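Nitrite transporter NirC (Salmonella enterica subsp. enterica serovar Typhimurium, PDB 4FC4) moves nitrite across the bacterial cytoplasmic membrane in both directions, as a pentameric channel of the formate/nitrite transporter family. Local coordinates at residues L59-T70 against F180-I191; T81-L89 against N161-I172. All blocks are in the same frame, centred on the assembly; numbering follows the deposited sequence.

Interaction 1 of 2, residues L59-T70 against F180-I191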
loop_
_atom_site.group_PDB
_atom_site.type_symbol
_atom_site.label_atom_id
_atom_site.label_comp_id
_atom_site.label_asym_id
_atom_site.label_seq_id
_atom_site.Cartn_x
_atom_site.Cartn_y
_atom_site.Cartn_z
ATOM N N LEU B 59 9.242 -9.651 11.543
ATOM C CA LEU B 59 8.416 -9.198 10.447
ATOM C C LEU B 59 7.566 -8.013 10.858
ATOM O O LEU B 59 7.530 -6.964 10.165
ATOM C CB LEU B 59 7.554 -10.345 9.896
ATOM C CG LEU B 59 6.513 -9.974 8.823
ATOM C CD1 LEU B 59 7.172 -9.354 7.605
ATOM C CD2 LEU B 59 5.703 -11.213 8.477
ATOM N N VAL B 60 6.888 -8.171 11.994
ATOM C CA VAL B 60 5.954 -7.170 12.430
ATOM C C VAL B 60 6.652 -5.920 12.951
ATOM O O VAL B 60 6.281 -4.774 12.639
ATOM C CB VAL B 60 4.955 -7.762 13.455
ATOM C CG1 VAL B 60 4.142 -6.638 14.165
ATOM C CG2 VAL B 60 4.047 -8.793 12.750
ATOM N N MET B 61 7.657 -6.141 13.772
ATOM C CA MET B 61 8.390 -5.042 14.319
ATOM C C MET B 61 9.111 -4.301 13.176
ATOM O O MET B 61 9.242 -3.100 13.239
ATOM C CB MET B 61 9.365 -5.519 15.389
ATOM C CG MET B 61 8.664 -5.973 16.633
ATOM S SD MET B 61 9.805 -6.559 17.886
ATOM C CE MET B 61 10.511 -5.027 18.516
ATOM N N GLY B 62 9.540 -5.010 12.127
ATOM C CA GLY B 62 10.254 -4.373 11.016
ATOM C C GLY B 62 9.261 -3.580 10.198
ATOM O O GLY B 62 9.511 -2.426 9.887
ATOM N N ALA B 63 8.127 -4.198 9.873
ATOM C CA ALA B 63 7.127 -3.576 9.021
ATOM C C ALA B 63 6.486 -2.314 9.662
ATOM O O ALA B 63 5.842 -1.526 8.977
ATOM C CB ALA B 63 6.055 -4.608 8.622
ATOM N N THR B 64 6.630 -2.128 10.963
ATOM C CA THR B 64 5.913 -1.041 11.637
ATOM C C THR B 64 6.870 -0.011 12.192
ATOM O O THR B 64 6.433 0.969 12.783
ATOM C CB THR B 64 4.947 -1.530 12.758
ATOM O OG1 THR B 64 5.687 -2.300 13.731
ATOM C CG2 THR B 64 3.795 -2.397 12.170
ATOM N N PHE B 65 8.169 -0.198 11.983
ATOM C CA PHE B 65 9.131 0.759 12.513
ATOM C C PHE B 65 9.279 1.983 11.611
ATOM O O PHE B 65 9.803 3.024 12.045
ATOM C CB PHE B 65 10.474 0.099 12.755
ATOM C CG PHE B 65 11.449 0.983 13.511
ATOM C CD1 PHE B 65 11.127 1.477 14.767
ATOM C CD2 PHE B 65 12.720 1.342 12.941
ATOM C CE1 PHE B 65 12.046 2.286 15.484
ATOM C CE2 PHE B 65 13.615 2.145 13.643
ATOM C CZ PHE B 65 13.283 2.611 14.928
ATOM N N GLY B 66 8.767 1.879 10.363
ATOM C CA GLY B 66 8.835 2.991 9.382
ATOM C C GLY B 66 8.533 4.421 9.891
ATOM O O GLY B 66 9.133 5.404 9.442
ATOM N N ILE B 67 7.561 4.547 10.787
ATOM C CA ILE B 67 7.183 5.850 11.319
ATOM C C ILE B 67 8.415 6.592 11.860
ATOM O O ILE B 67 8.505 7.823 11.746
ATOM C CB ILE B 67 6.046 5.712 12.365
ATOM C CG1 ILE B 67 5.723 7.072 13.003
ATOM C CG2 ILE B 67 6.445 4.676 13.392
ATOM C CD1 ILE B 67 4.393 7.145 13.677
ATOM N N ALA B 68 9.386 5.855 12.396
ATOM C CA ALA B 68 10.500 6.504 13.123
ATOM C C ALA B 68 11.246 7.487 12.219
ATOM O O ALA B 68 11.402 8.644 12.555
ATOM C CB ALA B 68 11.500 5.468 13.718
ATOM N N LEU B 69 11.704 7.020 11.061
ATOM C CA LEU B 69 12.462 7.888 10.165
ATOM C C LEU B 69 11.555 8.763 9.333
ATOM O O LEU B 69 11.976 9.856 8.910
ATOM C CB LEU B 69 13.413 7.091 9.311
ATOM C CG LEU B 69 14.468 7.920 8.596
ATOM C CD1 LEU B 69 15.480 8.605 9.541
ATOM C CD2 LEU B 69 15.139 6.959 7.608
ATOM N N THR B 70 10.322 8.304 9.121
ATOM C CA THR B 70 9.319 9.139 8.485
ATOM C C THR B 70 9.095 10.447 9.247
ATOM O O THR B 70 9.124 11.511 8.623
ATOM C CB THR B 70 7.988 8.419 8.337
ATOM O OG1 THR B 70 8.189 7.189 7.608
ATOM C CG2 THR B 70 6.996 9.321 7.656
ATOM N N PHE B 180 8.358 7.854 1.441
ATOM C CA PHE B 180 7.821 7.094 2.564
ATOM C C PHE B 180 8.109 5.604 2.380
ATOM O O PHE B 180 8.498 4.929 3.320
ATOM C CB PHE B 180 6.332 7.288 2.681
ATOM C CG PHE B 180 5.880 8.631 3.255
ATOM C CD1 PHE B 180 5.945 9.816 2.492
ATOM C CD2 PHE B 180 5.227 8.671 4.480
ATOM C CE1 PHE B 180 5.475 11.033 2.975
ATOM C CE2 PHE B 180 4.765 9.876 4.984
ATOM C CZ PHE B 180 4.875 11.069 4.240
ATOM N N LEU B 181 7.911 5.118 1.154
ATOM C CA LEU B 181 8.307 3.785 0.747
ATOM C C LEU B 181 9.789 3.494 0.879
ATOM O O LEU B 181 10.176 2.372 1.353
ATOM C CB LEU B 181 7.843 3.507 -0.666
ATOM C CG LEU B 181 6.461 2.856 -0.683
ATOM C CD1 LEU B 181 5.472 3.472 0.283
ATOM C CD2 LEU B 181 5.868 2.741 -2.086
ATOM N N ALA B 182 10.639 4.450 0.474
ATOM C CA ALA B 182 12.116 4.212 0.609
ATOM C C ALA B 182 12.460 3.967 2.055
ATOM O O ALA B 182 13.193 3.033 2.403
ATOM C CB ALA B 182 12.923 5.389 0.071
ATOM N N ILE B 183 11.932 4.848 2.903
ATOM C CA ILE B 183 12.116 4.805 4.354
ATOM C C ILE B 183 11.538 3.481 4.947
ATOM O O ILE B 183 12.218 2.751 5.651
ATOM C CB ILE B 183 11.454 6.046 5.016
ATOM C CG1 ILE B 183 12.149 7.364 4.562
ATOM C CG2 ILE B 183 11.468 5.860 6.534
ATOM C CD1 ILE B 183 11.381 8.660 4.959
ATOM N N TRP B 184 10.318 3.135 4.582
ATOM C CA TRP B 184 9.697 1.911 5.050
ATOM C C TRP B 184 10.560 0.668 4.751
ATOM O O TRP B 184 10.776 -0.194 5.632
ATOM C CB TRP B 184 8.265 1.771 4.440
ATOM C CG TRP B 184 7.640 0.451 4.853
ATOM C CD1 TRP B 184 7.097 0.130 6.107
ATOM C CD2 TRP B 184 7.587 -0.810 4.076
ATOM N NE1 TRP B 184 6.728 -1.157 6.151
ATOM C CE2 TRP B 184 6.901 -1.781 4.952
ATOM C CE3 TRP B 184 7.965 -1.203 2.778
ATOM C CZ2 TRP B 184 6.658 -3.106 4.555
ATOM C CZ3 TRP B 184 7.669 -2.541 2.370
ATOM C CH2 TRP B 184 7.061 -3.472 3.246
ATOM N N TRP B 185 11.089 0.571 3.526
ATOM C CA TRP B 185 11.841 -0.590 3.092
ATOM C C TRP B 185 13.053 -0.723 3.926
ATOM O O TRP B 185 13.393 -1.835 4.361
ATOM C CB TRP B 185 12.291 -0.498 1.647
ATOM C CG TRP B 185 11.343 -1.037 0.645
ATOM C CD1 TRP B 185 10.689 -0.339 -0.382
ATOM C CD2 TRP B 185 10.902 -2.418 0.510
ATOM N NE1 TRP B 185 9.907 -1.160 -1.134
ATOM C CE2 TRP B 185 9.980 -2.439 -0.654
ATOM C CE3 TRP B 185 11.140 -3.604 1.223
ATOM C CZ2 TRP B 185 9.309 -3.621 -1.049
ATOM C CZ3 TRP B 185 10.497 -4.787 0.802
ATOM C CH2 TRP B 185 9.595 -4.798 -0.312
ATOM N N CYS B 186 13.725 0.393 4.180
ATOM C CA CYS B 186 15.047 0.298 4.828
ATOM C C CYS B 186 14.937 -0.028 6.291
ATOM O O CYS B 186 15.777 -0.729 6.835
ATOM C CB CYS B 186 15.818 1.607 4.675
ATOM S SG CYS B 186 16.353 1.811 2.995
ATOM N N LEU B 187 13.916 0.536 6.937
ATOM C CA LEU B 187 13.654 0.210 8.331
ATOM C C LEU B 187 13.095 -1.235 8.504
ATOM O O LEU B 187 13.517 -1.908 9.422
ATOM C CB LEU B 187 12.778 1.299 8.967
ATOM C CG LEU B 187 13.590 2.515 9.439
ATOM C CD1 LEU B 187 14.503 3.083 8.335
ATOM C CD2 LEU B 187 12.616 3.565 9.990
ATOM N N LEU B 188 12.196 -1.730 7.629
ATOM C CA LEU B 188 11.956 -3.212 7.575
ATOM C C LEU B 188 13.280 -4.004 7.643
ATOM O O LEU B 188 13.467 -4.927 8.458
ATOM C CB LEU B 188 11.180 -3.597 6.322
ATOM C CG LEU B 188 10.909 -5.083 6.039
ATOM C CD1 LEU B 188 10.216 -5.787 7.209
ATOM C CD2 LEU B 188 10.020 -5.199 4.826
ATOM N N ALA B 189 14.217 -3.599 6.788
ATOM C CA ALA B 189 15.407 -4.364 6.543
ATOM C C ALA B 189 16.350 -4.277 7.775
ATOM O O ALA B 189 16.866 -5.313 8.191
ATOM C CB ALA B 189 16.137 -3.874 5.275
ATOM N N PHE B 190 16.593 -3.101 8.338
ATOM C CA PHE B 190 17.567 -3.072 9.428
ATOM C C PHE B 190 17.039 -3.724 10.697
ATOM O O PHE B 190 17.759 -4.484 11.349
ATOM C CB PHE B 190 18.206 -1.695 9.615
ATOM C CG PHE B 190 17.741 -0.945 10.836
ATOM C CD1 PHE B 190 18.073 -1.384 12.150
ATOM C CD2 PHE B 190 17.025 0.254 10.695
ATOM C CE1 PHE B 190 17.612 -0.684 13.262
ATOM C CE2 PHE B 190 16.617 0.951 11.811
ATOM C CZ PHE B 190 16.890 0.484 13.089
ATOM N N ILE B 191 15.774 -3.459 11.053
ATOM C CA ILE B 191 15.204 -4.025 12.292
ATOM C C ILE B 191 15.093 -5.548 12.107
ATOM O O ILE B 191 15.611 -6.317 12.922
ATOM C CB ILE B 191 13.795 -3.431 12.610
ATOM C CG1 ILE B 191 13.863 -1.948 12.987
ATOM C CG2 ILE B 191 13.080 -4.245 13.698
ATOM C CD1 ILE B 191 14.214 -1.734 14.458
HETATM O O HOH W 1 9.549 -0.035 8.406
HETATM O O HOH W 2 7.071 5.623 5.696
#
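Gly62 and Leu188 bring the two backbones together with their CA atoms 4.0 Å apart. Helix 59-63 runs roughly antiparallel to helix 180-191 at 144°, the axes 7.8 Å apart. With no side chain at Gly62, Ile191 CG2 packs against Gly62 CA. Gly62 O also receives a CA-H...O contact from Leu188 CA.

The direct hydrogen bond goes from Trp184 NE1 to Ala63 O, 3.0 Å long. Ala63 O lies in the indole plane, at the ring edge, and the N-H...O angle is 150°. Trp184 CG is anti to the backbone N (chi1 176°), which swings the indole across to the 59-70 segment, where its N-H meets this carbonyl. Water 1 donates to both Gly62 O and Trp184 O, and so bridges the two backbones beside Gly66.

Phe65 and Leu187 are central to the apolar part. Ile191 CD1 sits over one face of the Phe65 ring, 4.0 Å from the centroid, and Ala68 CB lies over the opposite face. The rim atom Phe65 CD2 meets Leu187 CD2 at 3.7 Å, and Phe65 CE2 reaches Phe190 CZ. Leu187 CD2 also packs on Leu69 CB. Further along, Leu69 CB rests on Ile183 CG2 at 3.6 Å.

Thr70 splits its two branches. Its CG2 touches the Phe180 ring, while OG1 gives a hydrogen bond to Gly66 O in its own segment. Water 2 donates to Thr70 OG1 and to Phe180 O, a second water bridge across the contact.

Trp185 of one neighbouring subunit packs on Thr70 and Ile67. Helices 57-63 and 67-75 pack along helix 177-192, with Gly62 and Gly66 allowing close approach. As in other FNT channels, the second and fifth transmembrane helices are interrupted, the second between helices 67-75 and 80-93, the fifth after helix 177-192.

Interaction 2 of 2, residues T81-L89 against N161-I172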
loop_
_atom_site.group_PDB
_atom_site.type_symbol
_atom_site.label_atom_id
_atom_site.label_comp_id
_atom_site.label_asym_id
_atom_site.label_seq_id
_atom_site.Cartn_x
_atom_site.Cartn_y
_atom_site.Cartn_z
ATOM N N THR B 81 22.644 10.030 13.136
ATOM C CA THR B 81 23.123 8.997 12.201
ATOM C C THR B 81 23.123 9.514 10.779
ATOM O O THR B 81 23.943 9.118 9.978
ATOM C CB THR B 81 22.347 7.664 12.320
ATOM O OG1 THR B 81 20.948 7.936 12.221
ATOM C CG2 THR B 81 22.646 6.999 13.697
ATOM N N GLY B 82 22.224 10.447 10.477
ATOM C CA GLY B 82 22.148 11.059 9.137
ATOM C C GLY B 82 23.231 12.128 9.024
ATOM O O GLY B 82 23.836 12.294 7.959
ATOM N N HIS B 83 23.479 12.837 10.127
ATOM C CA HIS B 83 24.570 13.783 10.181
ATOM C C HIS B 83 25.893 13.163 9.789
ATOM O O HIS B 83 26.732 13.840 9.131
ATOM C CB HIS B 83 24.631 14.497 11.545
ATOM C CG HIS B 83 23.578 15.568 11.729
ATOM N ND1 HIS B 83 23.685 16.528 12.655
ATOM C CD2 HIS B 83 22.359 15.798 11.059
ATOM C CE1 HIS B 83 22.623 17.370 12.593
ATOM N NE2 HIS B 83 21.801 16.927 11.610
ATOM N N THR B 84 26.108 11.879 10.137
ATOM C CA THR B 84 27.403 11.254 9.776
ATOM C C THR B 84 27.672 11.325 8.257
ATOM O O THR B 84 28.838 11.647 7.844
ATOM C CB THR B 84 27.584 9.798 10.250
ATOM O OG1 THR B 84 26.666 8.969 9.566
ATOM C CG2 THR B 84 27.432 9.647 11.739
ATOM N N MET B 85 26.619 11.015 7.454
ATOM C CA MET B 85 26.651 11.176 5.977
ATOM C C MET B 85 26.687 12.626 5.496
ATOM O O MET B 85 27.552 12.971 4.683
ATOM C CB MET B 85 25.497 10.458 5.283
ATOM C CG MET B 85 25.483 10.527 3.753
ATOM S SD MET B 85 24.047 9.570 3.132
ATOM C CE MET B 85 22.683 10.685 3.440
ATOM N N PHE B 86 25.794 13.472 6.013
ATOM C CA PHE B 86 25.610 14.818 5.474
ATOM C C PHE B 86 26.910 15.603 5.620
ATOM O O PHE B 86 27.435 16.251 4.656
ATOM C CB PHE B 86 24.454 15.569 6.200
ATOM C CG PHE B 86 23.050 15.109 5.825
ATOM C CD1 PHE B 86 22.606 15.106 4.493
ATOM C CD2 PHE B 86 22.142 14.700 6.822
ATOM C CE1 PHE B 86 21.294 14.698 4.164
ATOM C CE2 PHE B 86 20.839 14.286 6.502
ATOM C CZ PHE B 86 20.419 14.272 5.177
ATOM N N LEU B 87 27.421 15.553 6.852
ATOM C CA LEU B 87 28.607 16.292 7.211
ATOM C C LEU B 87 29.827 15.807 6.446
ATOM O O LEU B 87 30.686 16.600 6.101
ATOM C CB LEU B 87 28.817 16.273 8.715
ATOM C CG LEU B 87 27.641 16.832 9.529
ATOM C CD1 LEU B 87 28.025 16.883 10.993
ATOM C CD2 LEU B 87 27.262 18.240 9.087
ATOM N N THR B 88 29.870 14.521 6.123
ATOM C CA THR B 88 30.998 13.960 5.390
ATOM C C THR B 88 31.043 14.604 4.002
ATOM O O THR B 88 32.097 15.178 3.594
ATOM C CB THR B 88 30.883 12.415 5.292
ATOM O OG1 THR B 88 31.208 11.852 6.575
ATOM C CG2 THR B 88 31.817 11.849 4.223
ATOM N N LEU B 89 29.904 14.517 3.308
ATOM C CA LEU B 89 29.716 15.122 2.001
ATOM C C LEU B 89 29.970 16.615 2.072
ATOM O O LEU B 89 30.541 17.182 1.142
ATOM C CB LEU B 89 28.307 14.804 1.425
ATOM C CG LEU B 89 28.188 13.314 1.060
ATOM C CD1 LEU B 89 26.796 12.894 0.625
ATOM C CD2 LEU B 89 29.175 12.978 -0.050
ATOM N N ASN B 161 23.276 1.581 9.669
ATOM C CA ASN B 161 23.324 2.947 9.194
ATOM C C ASN B 161 23.535 3.062 7.708
ATOM O O ASN B 161 23.195 4.073 7.082
ATOM C CB ASN B 161 24.366 3.799 9.946
ATOM C CG ASN B 161 23.957 5.265 9.986
ATOM O OD1 ASN B 161 22.785 5.511 9.990
ATOM N ND2 ASN B 161 24.923 6.241 9.985
ATOM N N TRP B 162 24.115 2.029 7.142
ATOM C CA TRP B 162 24.070 1.847 5.703
ATOM C C TRP B 162 22.639 1.984 5.289
ATOM O O TRP B 162 22.321 2.813 4.427
ATOM C CB TRP B 162 24.605 0.462 5.316
ATOM C CG TRP B 162 25.272 0.496 3.954
ATOM C CD1 TRP B 162 25.206 1.521 3.014
ATOM C CD2 TRP B 162 26.091 -0.534 3.331
ATOM N NE1 TRP B 162 25.917 1.217 1.898
ATOM C CE2 TRP B 162 26.471 -0.013 2.013
ATOM C CE3 TRP B 162 26.573 -1.776 3.732
ATOM C CZ2 TRP B 162 27.326 -0.733 1.135
ATOM C CZ3 TRP B 162 27.406 -2.507 2.840
ATOM C CH2 TRP B 162 27.760 -1.996 1.574
ATOM N N LEU B 163 21.757 1.199 5.927
ATOM C CA LEU B 163 20.390 1.095 5.488
ATOM C C LEU B 163 19.639 2.407 5.796
ATOM O O LEU B 163 18.901 2.909 4.965
ATOM C CB LEU B 163 19.672 -0.145 6.096
ATOM C CG LEU B 163 19.910 -1.393 5.252
ATOM C CD1 LEU B 163 19.581 -2.706 5.982
ATOM C CD2 LEU B 163 19.142 -1.276 3.921
ATOM N N VAL B 164 19.834 2.960 6.987
ATOM C CA VAL B 164 19.151 4.198 7.358
ATOM C C VAL B 164 19.631 5.407 6.487
ATOM O O VAL B 164 18.781 6.171 5.972
ATOM C CB VAL B 164 19.275 4.473 8.876
ATOM C CG1 VAL B 164 18.543 5.774 9.243
ATOM C CG2 VAL B 164 18.772 3.264 9.632
ATOM N N CYS B 165 20.958 5.572 6.330
ATOM C CA CYS B 165 21.474 6.501 5.317
ATOM C C CYS B 165 21.008 6.204 3.893
ATOM O O CYS B 165 20.813 7.130 3.111
ATOM C CB CYS B 165 22.978 6.588 5.358
ATOM S SG CYS B 165 23.482 7.518 6.817
ATOM N N LEU B 166 20.832 4.932 3.536
ATOM C CA LEU B 166 20.278 4.625 2.234
ATOM C C LEU B 166 18.844 5.181 2.101
ATOM O O LEU B 166 18.471 5.692 1.040
ATOM C CB LEU B 166 20.345 3.123 1.925
ATOM C CG LEU B 166 21.735 2.762 1.349
ATOM C CD1 LEU B 166 22.093 1.284 1.575
ATOM C CD2 LEU B 166 21.868 3.161 -0.119
ATOM N N ALA B 167 18.062 5.130 3.192
ATOM C CA ALA B 167 16.711 5.643 3.199
ATOM C C ALA B 167 16.772 7.166 3.039
ATOM O O ALA B 167 16.039 7.755 2.254
ATOM C CB ALA B 167 16.021 5.244 4.493
ATOM N N ILE B 168 17.703 7.804 3.735
ATOM C CA ILE B 168 17.797 9.263 3.657
ATOM C C ILE B 168 18.160 9.734 2.261
ATOM O O ILE B 168 17.539 10.659 1.708
ATOM C CB ILE B 168 18.804 9.784 4.678
ATOM C CG1 ILE B 168 18.247 9.511 6.100
ATOM C CG2 ILE B 168 19.063 11.223 4.383
ATOM C CD1 ILE B 168 19.269 9.684 7.186
ATOM N N TRP B 169 19.144 9.042 1.692
ATOM C CA TRP B 169 19.614 9.195 0.329
ATOM C C TRP B 169 18.496 9.047 -0.671
ATOM O O TRP B 169 18.258 9.957 -1.494
ATOM C CB TRP B 169 20.663 8.124 0.082
ATOM C CG TRP B 169 21.383 8.202 -1.250
ATOM C CD1 TRP B 169 21.186 7.400 -2.365
ATOM C CD2 TRP B 169 22.458 9.130 -1.625
ATOM N NE1 TRP B 169 22.031 7.768 -3.385
ATOM C CE2 TRP B 169 22.819 8.799 -3.006
ATOM C CE3 TRP B 169 23.123 10.174 -0.979
ATOM C CZ2 TRP B 169 23.804 9.498 -3.698
ATOM C CZ3 TRP B 169 24.108 10.871 -1.675
ATOM C CH2 TRP B 169 24.450 10.545 -3.004
ATOM N N MET B 170 17.824 7.895 -0.644
ATOM C CA MET B 170 16.735 7.636 -1.602
ATOM C C MET B 170 15.593 8.642 -1.469
ATOM O O MET B 170 14.979 9.024 -2.448
ATOM C CB MET B 170 16.213 6.214 -1.481
ATOM C CG MET B 170 17.184 5.117 -1.883
ATOM S SD MET B 170 16.350 3.528 -1.726
ATOM C CE MET B 170 15.529 3.473 -3.280
ATOM N N ALA B 171 15.294 9.036 -0.229
ATOM C CA ALA B 171 14.299 10.090 0.035
ATOM C C ALA B 171 14.709 11.402 -0.613
ATOM O O ALA B 171 13.881 12.049 -1.255
ATOM C CB ALA B 171 14.078 10.268 1.524
ATOM N N ILE B 172 15.995 11.763 -0.526
ATOM C CA ILE B 172 16.441 12.990 -1.189
ATOM C C ILE B 172 16.251 12.945 -2.701
ATOM O O ILE B 172 15.947 13.976 -3.313
ATOM C CB ILE B 172 17.873 13.368 -0.827
ATOM C CG1 ILE B 172 17.902 13.920 0.588
ATOM C CG2 ILE B 172 18.413 14.439 -1.768
ATOM C CD1 ILE B 172 19.302 14.042 1.141
#
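Asn161 holds CG anti to its backbone N (chi1 -151°), which extends the amide toward Thr81. The Thr84 hydroxyl sits between its own backbone N and carbonyl carbon, and so turns back to the same carbonyl. Thr81 O thus accepts two hydrogen bonds, from Asn161 ND2 at 3.0 Å and from Thr84 OG1 at 2.8 Å. The donors come from opposite faces of the carbonyl plane. The Asn161 bond is nearly straight, 175° at the hydrogen, and lies in the plane of the amide. Asn161 ND2 also bonds to Asn233 O of helix 219-248, so both partners would fix the amide's rotation. Cys165 SG lies 3.6 Å from Thr81 O. Asn161 OD1 packs on Thr81 CB, while Thr81 OG1 is hydrogen-bonded to His197, consistent with the threonine-histidine pair of the FNT pore.

Beyond this polar end the contact is apolar. Met85 SD passes over Cys165 CB. The Met85 chain bends at its last torsion and carries CE to Ile168 CG2, 3.8 Å away. Ile168 CG2 also meets Phe86 CZ at 3.4 Å. Ile172 CD1 reaches the edge of the Phe86 ring near its plane, 3.7 Å from CE1. Ile168 CD1 fits against Gly82 CA, where there is no side chain. Leu89 CD1 approaches the edge of the Trp169 ring.

The two helices meet at 63°, with axes 9.5 Å apart. Helix 3-22 covers Phe86, Leu89 and Trp169, and helix 219-248 flanks Thr81 and Asn161. Trp169 stacks on Tyr245, and its NE1 bonds to Ala75 O of another neighbouring subunit.

The centres of the two interactions lie about 15 Å apart in one all-helical chain. Along the sequence interaction 2 is nested inside interaction 1: 59-70, then 81-89, 161-172 and 180-191. Helices 67-75 and 80-93 are consecutive, as are helices 150-172 and 177-192, and each contact pairs an element from the first half with one from the second. They also touch directly. Ala167 packs on both Leu69 and Cys186, and Phe190 CD2 meets Val164 CG2 at 3.6 Å. Together they form part of the buried helical core of the subunit. The neighbouring subunit that supplies Ala75 lies within reach of both contacts, linking this core to the pentamer.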